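PDB 2F1N: cytolethal distending toxin subunit B, which nicks DNA as the DNase I-like endonuclease subunit of the tripartite cytolethal distending toxin, very probably causing the DNA damage that arrests intoxicated cells at G2/M. Local coordinates for residues Ile208-Ala213 against Ala239-Gly244; Ala213-Gln218 against Ser252-Val257. All blocks are in the same frame, centred on the assembly; numbering follows the deposited sequence.

How the interactions relate
The two contacts are neighbours, with centres about 9 Å apart. Their segments alternate along the chain: 208-213, 213-218, 239-244, then 252-257. Ala213 belongs to both. Interaction 1 joins the loop after strand 205-208, at the edge of the six-stranded sheet, to strand 237-241, at the edge of the eight-stranded sheet. Interaction 2 carries the same loop on to the chain that leads into strand 257-261. Val242 N lies 2.9 Å from Pro256 O, a probable hydrogen bond that ties the later segments together. The loop between strands 205-208 and 222-228 thus packs one sheet of this DNase I-like fold against the edge of the other, close to the probable active-site histidine, His254.

Interaction 1: Ile208-Ala213 against Ala239-Gly244; sequences ISPAAA and AGIVYG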
loop_
_atom_site.group_PDB
_atom_site.type_symbol
_atom_site.label_atom_id
_atom_site.label_comp_id
_atom_site.label_asym_id
_atom_site.label_seq_id
_atom_site.Cartn_x
_atom_site.Cartn_y
_atom_site.Cartn_z
ATOM N N ILE A 208 9.783 8.465 -0.724
ATOM C CA ILE A 208 10.633 7.768 0.257
ATOM C C ILE A 208 10.990 6.406 -0.327
ATOM O O ILE A 208 10.150 5.516 -0.397
ATOM C CB ILE A 208 9.895 7.662 1.635
ATOM C CG1 ILE A 208 9.378 9.032 2.061
ATOM C CG2 ILE A 208 10.799 7.092 2.768
ATOM C CD1 ILE A 208 8.197 8.951 2.979
ATOM N N SER A 209 12.246 6.233 -0.729
ATOM C CA SER A 209 12.651 5.020 -1.458
ATOM C C SER A 209 13.921 4.473 -0.873
ATOM O O SER A 209 14.739 5.240 -0.343
ATOM C CB SER A 209 12.848 5.296 -2.955
ATOM O OG SER A 209 13.702 6.405 -3.126
ATOM N N PRO A 210 14.106 3.149 -0.968
ATOM C CA PRO A 210 15.319 2.538 -0.407
ATOM C C PRO A 210 16.511 2.734 -1.358
ATOM O O PRO A 210 16.374 2.925 -2.554
ATOM C CB PRO A 210 14.941 1.061 -0.263
ATOM C CG PRO A 210 13.987 0.793 -1.408
ATOM C CD PRO A 210 13.226 2.141 -1.600
ATOM N N ALA A 211 17.711 2.686 -0.800
ATOM C CA ALA A 211 18.873 2.852 -1.643
ATOM C C ALA A 211 19.109 1.654 -2.612
ATOM O O ALA A 211 19.693 1.803 -3.743
ATOM C CB ALA A 211 20.071 3.184 -0.795
ATOM N N ALA A 212 18.561 0.505 -2.240
ATOM C CA ALA A 212 18.796 -0.736 -2.952
ATOM C C ALA A 212 17.696 -1.037 -3.939
ATOM O O ALA A 212 16.638 -0.403 -3.886
ATOM C CB ALA A 212 18.942 -1.876 -1.935
ATOM N N ALA A 213 17.943 -2.020 -4.814
ATOM C CA ALA A 213 16.951 -2.521 -5.716
ATOM C C ALA A 213 15.861 -3.247 -4.936
ATOM O O ALA A 213 16.135 -3.792 -3.829
ATOM C CB ALA A 213 17.581 -3.472 -6.677
ATOM N N ALA A 239 13.096 4.567 3.918
ATOM C CA ALA A 239 12.698 3.232 3.406
ATOM C C ALA A 239 13.881 2.267 3.401
ATOM O O ALA A 239 15.017 2.675 3.132
ATOM C CB ALA A 239 12.187 3.385 1.975
ATOM N N GLY A 240 13.630 0.986 3.649
ATOM C CA GLY A 240 14.694 0.001 3.523
ATOM C C GLY A 240 14.148 -1.332 3.077
ATOM O O GLY A 240 12.921 -1.523 3.062
ATOM N N ILE A 241 15.043 -2.256 2.712
ATOM C CA ILE A 241 14.580 -3.567 2.267
ATOM C C ILE A 241 14.349 -4.427 3.509
ATOM O O ILE A 241 15.282 -4.610 4.317
ATOM C CB ILE A 241 15.617 -4.226 1.336
ATOM C CG1 ILE A 241 15.999 -3.327 0.149
ATOM C CG2 ILE A 241 15.037 -5.597 0.840
ATOM C CD1 ILE A 241 14.769 -2.762 -0.648
ATOM N N VAL A 242 13.102 -4.891 3.733
ATOM C CA VAL A 242 12.860 -5.753 4.877
ATOM C C VAL A 242 13.524 -7.102 4.500
ATOM O O VAL A 242 13.322 -7.591 3.400
ATOM C CB VAL A 242 11.358 -6.033 5.152
ATOM C CG1 VAL A 242 11.223 -6.857 6.442
ATOM C CG2 VAL A 242 10.557 -4.725 5.265
ATOM N N TYR A 243 14.276 -7.689 5.413
ATOM C CA TYR A 243 15.083 -8.880 5.095
ATOM C C TYR A 243 16.241 -8.629 4.115
ATOM O O TYR A 243 16.726 -9.571 3.478
ATOM C CB TYR A 243 14.191 -10.060 4.573
ATOM C CG TYR A 243 12.897 -10.243 5.358
ATOM C CD1 TYR A 243 12.903 -10.296 6.747
ATOM C CD2 TYR A 243 11.666 -10.327 4.693
ATOM C CE1 TYR A 243 11.700 -10.452 7.484
ATOM C CE2 TYR A 243 10.483 -10.483 5.402
ATOM C CZ TYR A 243 10.496 -10.540 6.785
ATOM O OH TYR A 243 9.312 -10.689 7.487
ATOM N N GLY A 244 16.686 -7.380 3.963
ATOM C CA GLY A 244 17.770 -7.085 3.046
ATOM C C GLY A 244 19.056 -7.795 3.438
ATOM O O GLY A 244 19.897 -8.098 2.576
HETATM O O HOH W 1 14.809 6.317 2.421
HETATM O O HOH W 2 17.675 2.322 2.201
#
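Ile241 reaches from the end of strand 237-241 into the bend made by Pro210, Ala212 and Ala213. Its CB is a fork. The CG2 branch turns to Phe255. The CG1 branch goes to the loop, anti to the carbonyl carbon (chi1 -54°), and Ile241 CG1 meets Ala212 CB at 3.9 Å. The turn at chi2 (-51°) sets Ile241 CD1 against the proline ring, 3.7 Å from Pro210 CG. Ile241 CD1 also lies 3.6 Å from Ala213 O. The proline and isoleucine side chains cross at about a right angle. Nearer the start of the strand segment, Ala239 CB presses on the Ser209-Pro210 peptide, 3.5 Å from Pro210 N. Ile208 CG2 lies beside Ala239, 3.6 Å from Ala239 N. Two waters join the backbones. One accepts from Ala239 N and donates to Ser209 O. The other accepts from Ala211 N and donates to Ala239 O, at 2.8 Å. Tyr223 and Val257 also pack on Pro210, one from each sheet of the fold. The direct contact is therefore mainly apolar, while water serves polar backbone groups of both segments where the edge strand meets the loop.

Interaction 2: Ala213-Gln218 against Ser252-Val257; sequences ATQTSQ and SDHFPV
Gln215 and His254 lie side by side and point the same way. Gln215 CB sits over one face of the His254 imidazole, 4.0 Å from its centroid, in a CH-pi contact. Gln215 CG sits between the backbone N and the carbonyl carbon (chi1 51°), and with the bend at chi2 the chain passes along the ring. The amide plane is turned 57° from the ring plane. Gln215 OE1 comes close to His254 NE2, but the angle is too poor for a hydrogen bond. Phe255 meets the same loop differently. Gln215 CA lies over one face of its ring, toward the rim. Ala213 O lies at the ring edge, in its plane, 3.5 Å from Phe255 CD2. The backbones form a single beta bridge between Gln215 and His254. Phe255 N donates to Thr214 O at 2.9 Å, nearly straight, with the donor tilted 31° from the carbonyl plane. Thr216 N makes a weak hydrogen bond to Asp253 O. Thr214 CG2 meets Val257 CG2 at 3.7 Å, the two side chains crossing at about a right angle. Ser252-Asp253-His254 matches the SDH motif of DNase I-like enzymes, so His254 is probably the active-site histidine. Asp222 OD2 is hydrogen-bonded to both His254 ND1 and Thr214 OG1, which links the loop to the placing of the imidazole. Ser252 OG accepts from His254 N in an ST turn. From strand 18-25, Trp21 NE1 is hydrogen-bonded to His254 O, and Asn22 O to Ser252 OG. Strand 222-228 brings in Asp222, and Ile241 of strand 237-241 packs on Thr214 and Val257, the latter opening strand 257-261.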
loop_
_atom_site.group_PDB
_atom_site.type_symbol
_atom_site.label_atom_id
_atom_site.label_comp_id
_atom_site.label_asym_id
_atom_site.label_seq_id
_atom_site.Cartn_x
_atom_site.Cartn_y
_atom_site.Cartn_z
ATOM N N ALA A 213 17.943 -2.020 -4.814
ATOM C CA ALA A 213 16.951 -2.521 -5.716
ATOM C C ALA A 213 15.861 -3.247 -4.936
ATOM O O ALA A 213 16.135 -3.792 -3.829
ATOM C CB ALA A 213 17.581 -3.472 -6.677
ATOM N N THR A 214 14.650 -3.230 -5.492
ATOM C CA THR A 214 13.504 -3.843 -4.801
ATOM C C THR A 214 12.996 -5.039 -5.574
ATOM O O THR A 214 12.014 -5.684 -5.174
ATOM C CB THR A 214 12.315 -2.853 -4.583
ATOM O OG1 THR A 214 11.767 -2.481 -5.849
ATOM C CG2 THR A 214 12.754 -1.584 -3.941
ATOM N N GLN A 215 13.671 -5.341 -6.669
ATOM C CA GLN A 215 13.379 -6.541 -7.406
ATOM C C GLN A 215 14.653 -7.149 -7.970
ATOM O O GLN A 215 15.744 -6.602 -7.806
ATOM C CB GLN A 215 12.241 -6.388 -8.445
ATOM C CG GLN A 215 12.331 -5.229 -9.420
ATOM C CD GLN A 215 11.737 -5.628 -10.799
ATOM O OE1 GLN A 215 10.609 -6.158 -10.899
ATOM N NE2 GLN A 215 12.481 -5.391 -11.833
ATOM N N THR A 216 14.519 -8.317 -8.569
ATOM C CA THR A 216 15.721 -9.106 -8.877
ATOM C C THR A 216 16.451 -8.586 -10.115
ATOM O O THR A 216 17.467 -9.179 -10.543
ATOM C CB THR A 216 15.333 -10.575 -9.114
ATOM O OG1 THR A 216 14.222 -10.610 -9.997
ATOM C CG2 THR A 216 14.797 -11.217 -7.826
ATOM N N SER A 217 15.920 -7.539 -10.737
ATOM C CA SER A 217 16.498 -7.023 -11.980
ATOM C C SER A 217 17.246 -5.712 -11.694
ATOM O O SER A 217 17.546 -4.937 -12.606
ATOM C CB SER A 217 15.401 -6.836 -13.023
ATOM O OG SER A 217 15.090 -8.087 -13.642
ATOM N N GLN A 218 17.523 -5.493 -10.414
ATOM C CA GLN A 218 18.248 -4.321 -9.897
ATOM C C GLN A 218 17.518 -2.976 -9.995
ATOM O O GLN A 218 18.143 -1.901 -9.837
ATOM C CB GLN A 218 19.663 -4.235 -10.505
ATOM C CG GLN A 218 20.648 -5.249 -9.875
ATOM C CD GLN A 218 20.420 -5.495 -8.378
ATOM O OE1 GLN A 218 19.829 -6.532 -7.991
ATOM N NE2 GLN A 218 20.883 -4.561 -7.534
ATOM N N SER A 252 8.612 -14.682 -4.761
ATOM C CA SER A 252 8.404 -13.355 -5.399
ATOM C C SER A 252 9.711 -12.685 -5.823
ATOM O O SER A 252 10.699 -12.686 -5.070
ATOM C CB SER A 252 7.650 -12.328 -4.506
ATOM O OG SER A 252 7.359 -11.168 -5.318
ATOM N N ASP A 253 9.686 -12.051 -6.987
ATOM C CA ASP A 253 10.862 -11.349 -7.477
ATOM C C ASP A 253 10.956 -9.951 -6.867
ATOM O O ASP A 253 11.941 -9.258 -7.091
ATOM C CB ASP A 253 10.852 -11.255 -9.001
ATOM C CG ASP A 253 10.949 -12.623 -9.672
ATOM O OD1 ASP A 253 11.419 -13.591 -9.052
ATOM O OD2 ASP A 253 10.616 -12.791 -10.853
ATOM N N HIS A 254 9.934 -9.554 -6.091
ATOM C CA HIS A 254 9.973 -8.279 -5.352
ATOM C C HIS A 254 10.223 -8.496 -3.883
ATOM O O HIS A 254 9.744 -9.465 -3.274
ATOM C CB HIS A 254 8.634 -7.518 -5.523
ATOM C CG HIS A 254 8.390 -7.056 -6.926
ATOM N ND1 HIS A 254 8.554 -5.747 -7.315
ATOM C CD2 HIS A 254 8.001 -7.736 -8.038
ATOM C CE1 HIS A 254 8.252 -5.631 -8.596
ATOM N NE2 HIS A 254 7.920 -6.828 -9.060
ATOM N N PHE A 255 10.954 -7.571 -3.286
ATOM C CA PHE A 255 11.265 -7.653 -1.872
ATOM C C PHE A 255 10.354 -6.680 -1.155
ATOM O O PHE A 255 10.029 -5.641 -1.724
ATOM C CB PHE A 255 12.688 -7.175 -1.663
ATOM C CG PHE A 255 13.689 -7.744 -2.643
ATOM C CD1 PHE A 255 13.663 -9.086 -3.019
ATOM C CD2 PHE A 255 14.662 -6.910 -3.185
ATOM C CE1 PHE A 255 14.583 -9.587 -3.944
ATOM C CE2 PHE A 255 15.594 -7.404 -4.115
ATOM C CZ PHE A 255 15.562 -8.739 -4.481
ATOM N N PRO A 256 9.950 -7.011 0.067
ATOM C CA PRO A 256 9.171 -6.091 0.904
ATOM C C PRO A 256 10.026 -4.921 1.265
ATOM O O PRO A 256 11.265 -5.057 1.526
ATOM C CB PRO A 256 8.878 -6.881 2.191
ATOM C CG PRO A 256 9.321 -8.255 1.930
ATOM C CD PRO A 256 10.212 -8.303 0.730
ATOM N N VAL A 257 9.361 -3.770 1.310
ATOM C CA VAL A 257 10.061 -2.502 1.568
ATOM C C VAL A 257 9.379 -1.853 2.720
ATOM O O VAL A 257 8.140 -1.667 2.672
ATOM C CB VAL A 257 10.047 -1.582 0.319
ATOM C CG1 VAL A 257 10.641 -0.194 0.653
ATOM C CG2 VAL A 257 10.894 -2.223 -0.803
#